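Local coordinates for SPBc2 prophage-derived uncharacterized protein yorR (Bacillus subtilis, PDB 3KB2) that binds a phosphorylated guanosine diphosphate and magnesium in a P-loop kinase-like fold and may act as a dTMP kinase, though its function is uncharacterised, at residues 51-56 with 86-91; 12-17 with 60-65; 71-76 with 129-134; 106-111 with 123-128. All blocks are in the same frame, centred on the assembly; numbering follows the deposited sequence.

Interaction 1 (51-56 with 86-91)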
# COMPACT_ATOMS: atom_id res chain seq x y z
N LYS A 51 -7.06 -2.87 25.40
CA LYS A 51 -6.72 -4.19 25.91
C LYS A 51 -5.21 -4.37 25.87
O LYS A 51 -4.62 -4.92 26.80
CB LYS A 51 -7.36 -5.30 25.07
CG LYS A 51 -8.84 -5.49 25.31
CD LYS A 51 -9.43 -6.40 24.26
CE LYS A 51 -10.94 -6.26 24.24
NZ LYS A 51 -11.57 -6.99 23.09
N LEU A 52 -4.58 -3.93 24.79
CA LEU A 52 -3.14 -4.05 24.71
C LEU A 52 -2.55 -3.23 25.84
O LEU A 52 -1.58 -3.64 26.45
CB LEU A 52 -2.63 -3.56 23.37
CG LEU A 52 -3.12 -4.40 22.20
CD1 LEU A 52 -2.58 -3.82 20.89
CD2 LEU A 52 -2.67 -5.85 22.39
N ALA A 53 -3.15 -2.09 26.12
CA ALA A 53 -2.66 -1.21 27.17
C ALA A 53 -2.66 -1.87 28.54
O ALA A 53 -2.02 -1.39 29.47
CB ALA A 53 -3.46 0.07 27.21
N ASP A 54 -3.39 -2.97 28.68
CA ASP A 54 -3.43 -3.68 29.95
C ASP A 54 -2.25 -4.64 30.05
O ASP A 54 -1.79 -4.96 31.15
CB ASP A 54 -4.74 -4.45 30.11
CG ASP A 54 -5.90 -3.54 30.42
OD1 ASP A 54 -5.77 -2.74 31.38
OD2 ASP A 54 -6.93 -3.63 29.73
N GLU A 55 -1.76 -5.08 28.90
CA GLU A 55 -0.63 -6.01 28.84
C GLU A 55 0.64 -5.40 29.39
O GLU A 55 0.77 -4.17 29.50
CB GLU A 55 -0.39 -6.47 27.40
CG GLU A 55 -1.16 -7.72 26.94
CD GLU A 55 -0.79 -8.99 27.73
OE1 GLU A 55 -0.90 -10.10 27.17
OE2 GLU A 55 -0.40 -8.86 28.91
N ASP A 56 1.58 -6.27 29.75
CA ASP A 56 2.88 -5.85 30.26
C ASP A 56 3.86 -6.98 29.98
O ASP A 56 3.46 -8.14 29.86
CB ASP A 56 2.81 -5.53 31.76
CG ASP A 56 4.06 -4.84 32.27
OD1 ASP A 56 4.73 -4.13 31.48
OD2 ASP A 56 4.38 -4.97 33.46
N ARG A 86 -4.64 10.11 24.51
CA ARG A 86 -4.17 10.62 25.78
C ARG A 86 -4.50 9.63 26.89
O ARG A 86 -3.72 9.44 27.82
CB ARG A 86 -4.82 11.98 26.02
CG ARG A 86 -4.44 12.68 27.29
CD ARG A 86 -4.98 14.10 27.27
NE ARG A 86 -6.43 14.15 27.08
CZ ARG A 86 -7.04 14.78 26.08
NH1 ARG A 86 -6.33 15.42 25.16
NH2 ARG A 86 -8.36 14.77 25.99
N PHE A 87 -5.65 8.98 26.79
CA PHE A 87 -6.06 8.00 27.80
C PHE A 87 -5.11 6.80 27.80
O PHE A 87 -4.68 6.35 28.85
CB PHE A 87 -7.50 7.56 27.52
CG PHE A 87 -8.01 6.50 28.44
CD1 PHE A 87 -7.86 5.16 28.12
CD2 PHE A 87 -8.65 6.84 29.63
CE1 PHE A 87 -8.35 4.16 28.96
CE2 PHE A 87 -9.13 5.85 30.48
CZ PHE A 87 -8.98 4.51 30.15
N ILE A 88 -4.79 6.29 26.62
CA ILE A 88 -3.89 5.14 26.51
C ILE A 88 -2.49 5.44 27.01
O ILE A 88 -1.86 4.59 27.64
CB ILE A 88 -3.81 4.64 25.06
CG1 ILE A 88 -5.17 4.09 24.64
CG2 ILE A 88 -2.75 3.57 24.92
CD1 ILE A 88 -5.27 3.81 23.16
N GLU A 89 -2.00 6.64 26.73
CA GLU A 89 -0.67 7.04 27.18
C GLU A 89 -0.59 7.08 28.70
O GLU A 89 0.33 6.53 29.30
CB GLU A 89 -0.32 8.41 26.60
CG GLU A 89 -0.31 8.44 25.08
CD GLU A 89 0.07 9.79 24.54
OE1 GLU A 89 -0.59 10.78 24.93
OE2 GLU A 89 1.00 9.87 23.71
N ASP A 90 -1.56 7.74 29.32
CA ASP A 90 -1.57 7.83 30.77
C ASP A 90 -1.64 6.43 31.38
O ASP A 90 -1.04 6.14 32.41
CB ASP A 90 -2.77 8.66 31.24
CG ASP A 90 -2.91 8.68 32.75
OD1 ASP A 90 -2.07 9.31 33.43
OD2 ASP A 90 -3.87 8.06 33.25
N LYS A 91 -2.38 5.55 30.72
CA LYS A 91 -2.54 4.20 31.21
C LYS A 91 -1.27 3.32 31.20
O LYS A 91 -1.16 2.38 32.00
CB LYS A 91 -3.66 3.53 30.41
CG LYS A 91 -3.97 2.11 30.84
CD LYS A 91 -5.23 1.61 30.16
CE LYS A 91 -5.48 0.18 30.57
NZ LYS A 91 -6.82 -0.31 30.21

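Interaction 2 (12-17 with 60-65). With MG (magnesium ion), chain D; G3D (guanosine-3'-monophosphate-5'-diphosphate), chain C.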
# COMPACT_ATOMS: atom_id res chain seq x y z
N CYS A 12 12.48 -0.73 8.87
CA CYS A 12 13.35 -0.07 9.82
C CYS A 12 13.71 -1.01 10.97
O CYS A 12 13.92 -0.58 12.09
CB CYS A 12 12.70 1.21 10.35
SG CYS A 12 12.64 2.55 9.12
N PHE A 13 13.78 -2.30 10.65
CA PHE A 13 14.16 -3.33 11.60
C PHE A 13 13.19 -3.57 12.76
O PHE A 13 13.51 -4.31 13.69
CB PHE A 13 15.55 -3.01 12.18
CG PHE A 13 16.62 -2.69 11.14
CD1 PHE A 13 16.47 -3.08 9.81
CD2 PHE A 13 17.80 -2.04 11.51
CE1 PHE A 13 17.48 -2.84 8.87
CE2 PHE A 13 18.81 -1.81 10.57
CZ PHE A 13 18.65 -2.20 9.26
N LYS A 14 11.99 -2.99 12.70
CA LYS A 14 11.03 -3.17 13.79
C LYS A 14 10.78 -4.62 14.19
O LYS A 14 10.96 -4.99 15.35
CB LYS A 14 9.71 -2.47 13.46
CG LYS A 14 9.88 -0.96 13.26
CD LYS A 14 8.57 -0.20 13.35
CE LYS A 14 7.52 -0.80 12.43
NZ LYS A 14 8.04 -0.91 11.06
N SER A 15 10.39 -5.45 13.23
CA SER A 15 10.09 -6.85 13.50
C SER A 15 11.30 -7.68 13.90
O SER A 15 11.19 -8.63 14.68
CB SER A 15 9.39 -7.46 12.30
OG SER A 15 8.11 -6.87 12.18
N THR A 16 12.45 -7.33 13.34
CA THR A 16 13.71 -8.00 13.63
C THR A 16 14.06 -7.66 15.08
O THR A 16 14.33 -8.55 15.89
CB THR A 16 14.83 -7.49 12.70
OG1 THR A 16 14.43 -7.71 11.34
CG2 THR A 16 16.15 -8.22 12.95
N VAL A 17 14.05 -6.37 15.41
CA VAL A 17 14.36 -5.96 16.77
C VAL A 17 13.43 -6.68 17.73
O VAL A 17 13.88 -7.23 18.74
CB VAL A 17 14.21 -4.43 16.96
CG1 VAL A 17 14.25 -4.08 18.44
CG2 VAL A 17 15.33 -3.73 16.24
N ILE A 60 5.18 -4.71 21.47
CA ILE A 60 4.13 -4.35 20.53
C ILE A 60 4.76 -3.79 19.25
O ILE A 60 5.31 -2.69 19.25
CB ILE A 60 3.16 -3.30 21.15
CG1 ILE A 60 2.48 -3.91 22.39
CG2 ILE A 60 2.15 -2.84 20.10
CD1 ILE A 60 1.46 -3.01 23.07
N ASP A 61 4.68 -4.57 18.18
CA ASP A 61 5.23 -4.20 16.87
C ASP A 61 4.18 -3.32 16.18
O ASP A 61 3.24 -3.84 15.58
CB ASP A 61 5.50 -5.48 16.06
CG ASP A 61 6.29 -5.24 14.78
OD1 ASP A 61 6.72 -6.23 14.17
OD2 ASP A 61 6.47 -4.07 14.37
N ARG A 62 4.35 -2.00 16.29
CA ARG A 62 3.43 -1.01 15.72
C ARG A 62 2.23 -0.86 16.65
O ARG A 62 1.59 -1.85 17.01
CB ARG A 62 2.99 -1.41 14.32
CG ARG A 62 4.15 -1.48 13.35
CD ARG A 62 3.74 -0.97 11.99
NE ARG A 62 2.68 -1.80 11.42
CZ ARG A 62 2.19 -1.63 10.20
NH1 ARG A 62 2.67 -0.67 9.41
NH2 ARG A 62 1.22 -2.43 9.77
N PHE A 63 1.91 0.38 17.02
CA PHE A 63 0.83 0.62 17.95
C PHE A 63 -0.01 1.88 17.64
O PHE A 63 -0.30 2.16 16.47
CB PHE A 63 1.45 0.67 19.37
CG PHE A 63 0.46 0.47 20.49
CD1 PHE A 63 -0.71 -0.26 20.31
CD2 PHE A 63 0.72 1.01 21.75
CE1 PHE A 63 -1.61 -0.44 21.36
CE2 PHE A 63 -0.17 0.83 22.80
CZ PHE A 63 -1.34 0.11 22.60
N VAL A 64 -0.39 2.63 18.68
CA VAL A 64 -1.21 3.84 18.53
C VAL A 64 -0.63 4.92 17.63
O VAL A 64 -1.37 5.64 16.97
CB VAL A 64 -1.56 4.49 19.91
CG1 VAL A 64 -2.42 3.55 20.75
CG2 VAL A 64 -0.27 4.85 20.67
N TYR A 65 0.69 5.06 17.60
CA TYR A 65 1.27 6.10 16.76
C TYR A 65 1.18 5.77 15.29
O TYR A 65 0.85 6.65 14.49
CB TYR A 65 2.70 6.38 17.22
CG TYR A 65 2.71 6.84 18.66
CD1 TYR A 65 2.05 8.02 19.05
CD2 TYR A 65 3.29 6.05 19.65
CE1 TYR A 65 1.96 8.39 20.38
CE2 TYR A 65 3.21 6.41 20.99
CZ TYR A 65 2.55 7.57 21.35
OH TYR A 65 2.47 7.89 22.69
MG MG D . 7.29 -5.65 10.39
PB G3D C . 10.18 -3.82 9.46
O1B G3D C . 9.29 -3.41 8.28
O2B G3D C . 10.55 -2.77 10.42
O3B G3D C . 9.43 -5.06 10.26
PA G3D C . 12.16 -5.89 9.43
O3A G3D C . 11.46 -4.53 8.94
O1A G3D C . 12.53 -5.84 10.83
O2A G3D C . 11.27 -7.04 8.94
O5' G3D C . 13.60 -5.83 8.59
C5' G3D C . 13.36 -5.41 7.18
C4' G3D C . 14.69 -6.07 6.58
O4' G3D C . 15.92 -5.49 7.02
C3' G3D C . 14.89 -7.49 6.70
O3' G3D C . 15.32 -8.08 5.50
C2' G3D C . 15.79 -7.78 7.93
O2' G3D C . 16.50 -8.88 7.79
C1' G3D C . 16.83 -6.48 7.52
N9 G3D C . 17.68 -6.18 8.73
C8 G3D C . 17.29 -6.47 10.03
N7 G3D C . 18.39 -6.00 10.66
C5 G3D C . 19.45 -5.61 9.83
C6 G3D C . 20.58 -5.17 10.17
O6 G3D C . 21.24 -4.88 11.22
N1 G3D C . 21.35 -4.74 8.95
C2 G3D C . 20.75 -4.93 7.83
N2 G3D C . 21.51 -4.43 6.64
N3 G3D C . 19.53 -5.32 7.49
C4 G3D C . 18.95 -5.70 8.62
P1 G3D C . 14.74 -9.13 4.86
O4P G3D C . 15.33 -10.37 5.25
O5P G3D C . 15.18 -8.82 3.34
O6P G3D C . 13.23 -9.14 4.66
O HOH W 1 6.61 -4.00 11.78
O HOH W 2 8.74 -7.17 9.30
O HOH W 3 5.54 -7.03 9.87
O HOH W 4 6.78 -4.25 8.71

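Interaction 3 (71-76 with 129-134)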
# COMPACT_ATOMS: atom_id res chain seq x y z
N ALA A 71 -3.92 6.65 9.30
CA ALA A 71 -5.30 7.10 9.27
C ALA A 71 -5.40 8.31 8.34
O ALA A 71 -6.48 8.64 7.83
CB ALA A 71 -5.77 7.46 10.67
N LYS A 72 -4.27 8.96 8.11
CA LYS A 72 -4.24 10.11 7.23
C LYS A 72 -3.92 9.69 5.80
O LYS A 72 -3.84 10.54 4.90
CB LYS A 72 -3.18 11.11 7.72
CG LYS A 72 -3.35 11.56 9.16
CD LYS A 72 -4.66 12.31 9.36
CE LYS A 72 -4.83 12.72 10.82
NZ LYS A 72 -6.18 13.30 11.07
N LYS A 73 -3.76 8.39 5.57
CA LYS A 73 -3.44 7.90 4.22
C LYS A 73 -4.49 6.99 3.58
O LYS A 73 -4.62 6.95 2.36
CB LYS A 73 -2.10 7.16 4.23
CG LYS A 73 -0.93 7.95 3.65
CD LYS A 73 -0.67 9.22 4.43
CE LYS A 73 0.45 10.05 3.79
NZ LYS A 73 0.16 10.45 2.39
N PHE A 74 -5.24 6.27 4.40
CA PHE A 74 -6.25 5.35 3.89
C PHE A 74 -7.66 5.78 4.24
O PHE A 74 -7.90 6.37 5.29
CB PHE A 74 -6.02 3.94 4.44
CG PHE A 74 -4.71 3.33 4.02
CD1 PHE A 74 -4.39 3.19 2.68
CD2 PHE A 74 -3.79 2.91 4.98
CE1 PHE A 74 -3.18 2.64 2.29
CE2 PHE A 74 -2.57 2.36 4.60
CZ PHE A 74 -2.27 2.22 3.24
N LYS A 75 -8.59 5.48 3.34
CA LYS A 75 -9.98 5.81 3.59
C LYS A 75 -10.62 4.70 4.41
O LYS A 75 -10.10 3.57 4.45
CB LYS A 75 -10.75 6.01 2.27
CG LYS A 75 -10.33 7.24 1.47
CD LYS A 75 -11.31 7.50 0.31
CE LYS A 75 -10.98 8.81 -0.42
NZ LYS A 75 -11.89 9.10 -1.58
N ASP A 76 -11.73 5.01 5.06
CA ASP A 76 -12.45 4.06 5.90
C ASP A 76 -11.44 3.39 6.84
O ASP A 76 -11.48 2.18 7.06
CB ASP A 76 -13.16 3.00 5.05
CG ASP A 76 -14.19 3.60 4.09
OD1 ASP A 76 -15.00 4.45 4.52
OD2 ASP A 76 -14.19 3.21 2.90
N LEU A 129 7.14 9.30 6.10
CA LEU A 129 8.28 9.49 6.98
C LEU A 129 8.10 10.75 7.81
O LEU A 129 8.38 10.77 9.01
CB LEU A 129 9.57 9.59 6.17
CG LEU A 129 10.05 8.34 5.45
CD1 LEU A 129 11.38 8.61 4.77
CD2 LEU A 129 10.19 7.19 6.42
N GLU A 130 7.62 11.82 7.16
CA GLU A 130 7.40 13.10 7.83
C GLU A 130 6.30 13.00 8.87
O GLU A 130 6.42 13.59 9.94
CB GLU A 130 7.03 14.18 6.82
CG GLU A 130 8.10 15.24 6.61
CD GLU A 130 8.55 15.88 7.92
OE1 GLU A 130 7.68 16.32 8.71
OE2 GLU A 130 9.78 15.96 8.14
N LEU A 131 5.23 12.28 8.55
CA LEU A 131 4.11 12.10 9.48
C LEU A 131 4.61 11.44 10.75
O LEU A 131 4.25 11.85 11.85
CB LEU A 131 3.02 11.24 8.83
CG LEU A 131 1.91 11.98 8.07
CD1 LEU A 131 1.07 11.01 7.25
CD2 LEU A 131 1.05 12.70 9.09
N TYR A 132 5.45 10.41 10.60
CA TYR A 132 6.00 9.70 11.73
C TYR A 132 6.82 10.64 12.61
O TYR A 132 6.66 10.67 13.82
CB TYR A 132 6.89 8.53 11.28
CG TYR A 132 6.16 7.19 11.22
CD1 TYR A 132 5.82 6.59 10.00
CD2 TYR A 132 5.79 6.53 12.38
CE1 TYR A 132 5.13 5.37 9.96
CE2 TYR A 132 5.10 5.32 12.35
CZ TYR A 132 4.77 4.75 11.15
OH TYR A 132 4.08 3.56 11.16
N ARG A 133 7.69 11.44 12.00
CA ARG A 133 8.47 12.36 12.81
C ARG A 133 7.56 13.26 13.61
O ARG A 133 7.74 13.42 14.81
CB ARG A 133 9.41 13.20 11.94
CG ARG A 133 10.55 12.39 11.38
CD ARG A 133 11.80 13.22 11.26
NE ARG A 133 11.64 14.34 10.34
CZ ARG A 133 12.61 15.18 10.02
NH1 ARG A 133 13.83 15.03 10.54
NH2 ARG A 133 12.38 16.17 9.16
N GLU A 134 6.57 13.84 12.94
CA GLU A 134 5.63 14.75 13.57
C GLU A 134 4.80 14.10 14.67
O GLU A 134 4.64 14.66 15.76
CB GLU A 134 4.71 15.36 12.52
CG GLU A 134 4.02 16.65 12.94
CD GLU A 134 3.19 17.27 11.82
OE1 GLU A 134 2.80 18.45 11.95
OE2 GLU A 134 2.93 16.58 10.81

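Interaction 4 (106-111 with 123-128)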
# COMPACT_ATOMS: atom_id res chain seq x y z
N SER A 106 16.24 8.10 1.51
CA SER A 106 17.08 7.38 0.56
C SER A 106 17.27 5.94 1.02
O SER A 106 17.12 5.02 0.22
CB SER A 106 18.43 8.08 0.43
OG SER A 106 19.36 7.24 -0.21
N VAL A 107 17.59 5.75 2.30
CA VAL A 107 17.80 4.43 2.87
C VAL A 107 16.55 3.57 2.81
O VAL A 107 16.61 2.37 2.50
CB VAL A 107 18.23 4.53 4.34
CG1 VAL A 107 18.58 3.15 4.89
CG2 VAL A 107 19.41 5.47 4.46
N ILE A 108 15.42 4.18 3.12
CA ILE A 108 14.15 3.48 3.10
C ILE A 108 13.84 3.05 1.67
O ILE A 108 13.50 1.90 1.43
CB ILE A 108 13.01 4.40 3.61
CG1 ILE A 108 13.26 4.74 5.08
CG2 ILE A 108 11.65 3.73 3.41
CD1 ILE A 108 13.40 3.52 5.97
N LYS A 109 13.96 3.97 0.74
CA LYS A 109 13.68 3.66 -0.65
C LYS A 109 14.54 2.49 -1.13
O LYS A 109 14.06 1.62 -1.86
CB LYS A 109 13.89 4.90 -1.50
CG LYS A 109 12.89 5.99 -1.16
CD LYS A 109 13.24 7.29 -1.83
CE LYS A 109 12.36 8.42 -1.32
NZ LYS A 109 12.73 9.70 -1.97
N LYS A 110 15.80 2.48 -0.71
CA LYS A 110 16.72 1.40 -1.08
C LYS A 110 16.22 0.05 -0.55
O LYS A 110 16.19 -0.94 -1.26
CB LYS A 110 18.12 1.68 -0.52
CG LYS A 110 19.18 0.69 -0.96
CD LYS A 110 19.98 0.14 0.21
CE LYS A 110 20.75 1.22 0.95
NZ LYS A 110 21.73 1.89 0.05
N ARG A 111 15.83 0.02 0.71
CA ARG A 111 15.36 -1.22 1.29
C ARG A 111 14.10 -1.72 0.61
O ARG A 111 13.86 -2.92 0.57
CB ARG A 111 15.16 -1.03 2.79
CG ARG A 111 16.47 -0.72 3.49
CD ARG A 111 16.31 -0.53 4.98
NE ARG A 111 17.61 -0.26 5.59
CZ ARG A 111 17.78 0.27 6.79
NH1 ARG A 111 16.73 0.58 7.54
NH2 ARG A 111 19.01 0.50 7.23
N LYS A 123 7.46 10.39 -3.41
CA LYS A 123 6.67 11.37 -2.68
C LYS A 123 5.84 10.77 -1.54
O LYS A 123 5.77 11.36 -0.45
CB LYS A 123 5.76 12.13 -3.65
CG LYS A 123 6.40 13.33 -4.29
CD LYS A 123 5.35 14.26 -4.88
CE LYS A 123 5.87 15.68 -5.00
NZ LYS A 123 4.77 16.67 -5.24
N ASP A 124 5.22 9.62 -1.78
CA ASP A 124 4.41 8.98 -0.75
C ASP A 124 5.28 8.60 0.44
O ASP A 124 4.93 8.85 1.59
CB ASP A 124 3.72 7.72 -1.27
CG ASP A 124 2.63 7.22 -0.33
OD1 ASP A 124 2.20 6.05 -0.44
OD2 ASP A 124 2.20 8.01 0.54
N ILE A 125 6.41 7.97 0.14
CA ILE A 125 7.34 7.55 1.18
C ILE A 125 7.78 8.73 2.02
O ILE A 125 7.95 8.60 3.23
CB ILE A 125 8.59 6.88 0.57
CG1 ILE A 125 8.19 5.60 -0.17
CG2 ILE A 125 9.60 6.59 1.66
CD1 ILE A 125 7.40 4.62 0.67
N ASP A 126 7.96 9.88 1.38
CA ASP A 126 8.38 11.08 2.11
C ASP A 126 7.32 11.58 3.08
O ASP A 126 7.63 11.90 4.22
CB ASP A 126 8.70 12.22 1.15
CG ASP A 126 9.94 11.95 0.36
OD1 ASP A 126 11.01 11.77 0.97
OD2 ASP A 126 9.85 11.91 -0.89
N SER A 127 6.08 11.65 2.61
CA SER A 127 4.98 12.13 3.44
C SER A 127 4.76 11.22 4.64
O SER A 127 4.38 11.67 5.72
CB SER A 127 3.70 12.21 2.62
OG SER A 127 3.24 10.93 2.25
N ILE A 128 4.99 9.92 4.45
CA ILE A 128 4.80 8.98 5.54
C ILE A 128 5.90 9.15 6.58
O ILE A 128 5.64 9.13 7.78
CB ILE A 128 4.81 7.53 5.02
CG1 ILE A 128 3.53 7.28 4.23
CG2 ILE A 128 4.89 6.55 6.18
CD1 ILE A 128 3.46 5.89 3.65

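Interaction 1 (51-56 with 86-91)
Lys91 reaches from helix 82-92 to the type I turn at residues 52-55 and touches both Ala53 and Asp54 there. Its CG stands anti to the backbone N (chi1 -178°), and the chain runs on fully extended. This lays the methylene groups over the methyl of Ala53, with Lys91 CD 3.8 Å from Ala53 CB. The ammonium group is carried past that methyl to the carboxylate of Asp54. There Lys91 NZ lies 2.9 Å from Asp54 OD1 in a salt bridge; the hydrogen bond within it is weak. Asp54 OD2 is farther off, 3.4 Å from the same NZ, so the nitrogen sits nearer one oxygen than the other. The ammonium also makes a weak hydrogen bond to the carbonyl O of Asn50. Ala53 has a second neighbour in Ile88, whose branch methyl CG2 comes to 4.2 Å from Ala53 CB. Ile88 also packs on Phe46 and Phe49 of helix 42-52. The weak bond lies on the exposed side, where solvent probably screens the charge pair. The alkyl stem of Lys91 packs on a buried methyl, so this part of the contact is the more sheltered.

Interaction 2 (12-17 with 60-65)
The hydroxyl of Ser15 donates a short hydrogen bond to Asp61, with Ser15 OG 2.5 Å from Asp61 OD1. Asp61 OD1 accepts through its syn lone pair, on the side of OD2. At the end of strand 58-61, chi1 -170° swings this carboxylate away from its own backbone N and toward the serine. The same hydroxyl oxygen binds the magnesium ion, Ser15 OG to metal 2.3 Å. The nucleotide's O3B and four waters complete six ligands. Asp61 belongs to the second shell: water 1, a metal ligand, donates to Asp61 OD2 at 2.6 Å. One carboxylate therefore holds both a protein ligand and a water ligand of the metal. Residues 12-17 form the end of a P-loop and the first turn of helix 14-25, as in P-loop kinases. Backbone N-H groups of Cys12, Lys14, Ser15 and Thr16 point to the two 5'-phosphates; Lys14 N is 2.7 Å from O2B of the nucleotide. Lys14 NZ bonds to this same O2B at 3.2 Å, and also to the carbonyl O of Pro9. Thr16 OG1 donates to O1A. The remaining contacts are van der Waals, between alkyl chains and between ring and base. The bent chain of Lys14 passes obliquely across Arg62, with Lys14 CE 3.6 Å from Arg62 CG. The Phe13 ring has the guanine over one face, its N7 3.6 Å above the ring plane.

Interaction 3 (71-76 with 129-134)
Lys73 and Leu131 make the close part of this contact. Leu131 points from helix 122-137 toward the loop after helix 64-70, and its CD1 methyl does the touching. That methyl meets the far end of the lysine's aliphatic chain, 3.6 Å from Lys73 CE and 3.8 Å from Lys73 CD. The two side chains cross at a slant. The bend of the lysine at chi2 (61°) brings CD and CE against the methyl, and the bend at chi4 (59°) turns NZ off along the helix. There NZ hydrogen-bonds to Ser127 OG, one helical turn before Leu131. Leu131 also packs on Val69 of helix 64-70.

The looser side belongs to Lys72. Its CB is 4.3 Å from Leu131 CD1, and the rest of its chain leads away at the exposed surface. The ion pair of Lys73 NZ with Asp124 is likewise long and weak. Backbone atoms of Lys73 and Lys75 bond to the second subunit, placing the loop at the dimer interface. The contact across the two segments is apolar, with no hydrogen bond between them. One leucine methyl packs on lysine methylenes, and the lysine's polar end finds its partner one turn away.

Interaction 4 (106-111 with 123-128)
Ile108 and Ile125 meet through their CG2 methyls, 3.9 Å apart. A chi1 near -64° puts CG1 beside the backbone N in both residues and leaves CG2 opposite that N; the side chains slant across one another. Ile125 points toward helix 105-115. Ile108 starts toward helix 122-137, but the end of its chain leads away, so its branch methyl makes the contact. Ile125 also touches Leu112, one turn farther along.

Lys109 lies next to this apolar pair. Its chain is extended beyond CG, and Lys109 CG passes 4.4 Å from Ile125 CG2. The ammonium group continues toward Asp126, and the two side chains stand at about a right angle. Lys109 NZ is 3.8 Å from Asp126 OD2 and 4.0 Å from Asp126 OD1. This is a long salt bridge, nearly even between the two oxygens. The charge pairing is therefore probably modest.

The axes of the two short helical segments come within 10.5 Å, at 125° between their N-to-C directions. The connection between the two helices probably corresponds to the lid of thymidylate-kinase-like P-loop kinases. Helix 105-115 follows strand 96-102, and helix 122-137 leads to the edge strand 143-147. Ile108 rests on Cys12 of the nucleotide-binding loop, and Arg111 hydrogen-bonds to the carbonyl O atoms of Cys11 and Thr148. Helix 122-137 also packs, through Lys123 and Asp124, on the second subunit.

How the interactions relate
Interaction 2 lies nearest the chain centre, at the C-terminal ends of strands of the parallel sheet. Interactions 1 and 4 lie on opposite sides of that centre, about 30 Å apart between their centres. Interaction 1 adjoins interaction 2 through Tyr65 with Glu89 and Leu52 with Phe63, and their segments alternate along the chain. Interaction 4 meets interaction 2 where Ile108 and Arg111 pack on Cys12 and Phe13. Interaction 4 is nested within the loop closed by interaction 3; both use helix 122-137. The nucleotide site is thus linked to the surrounding helices. Interactions 2, 3 and 4 all reach the second subunit, whereas interaction 1 does not.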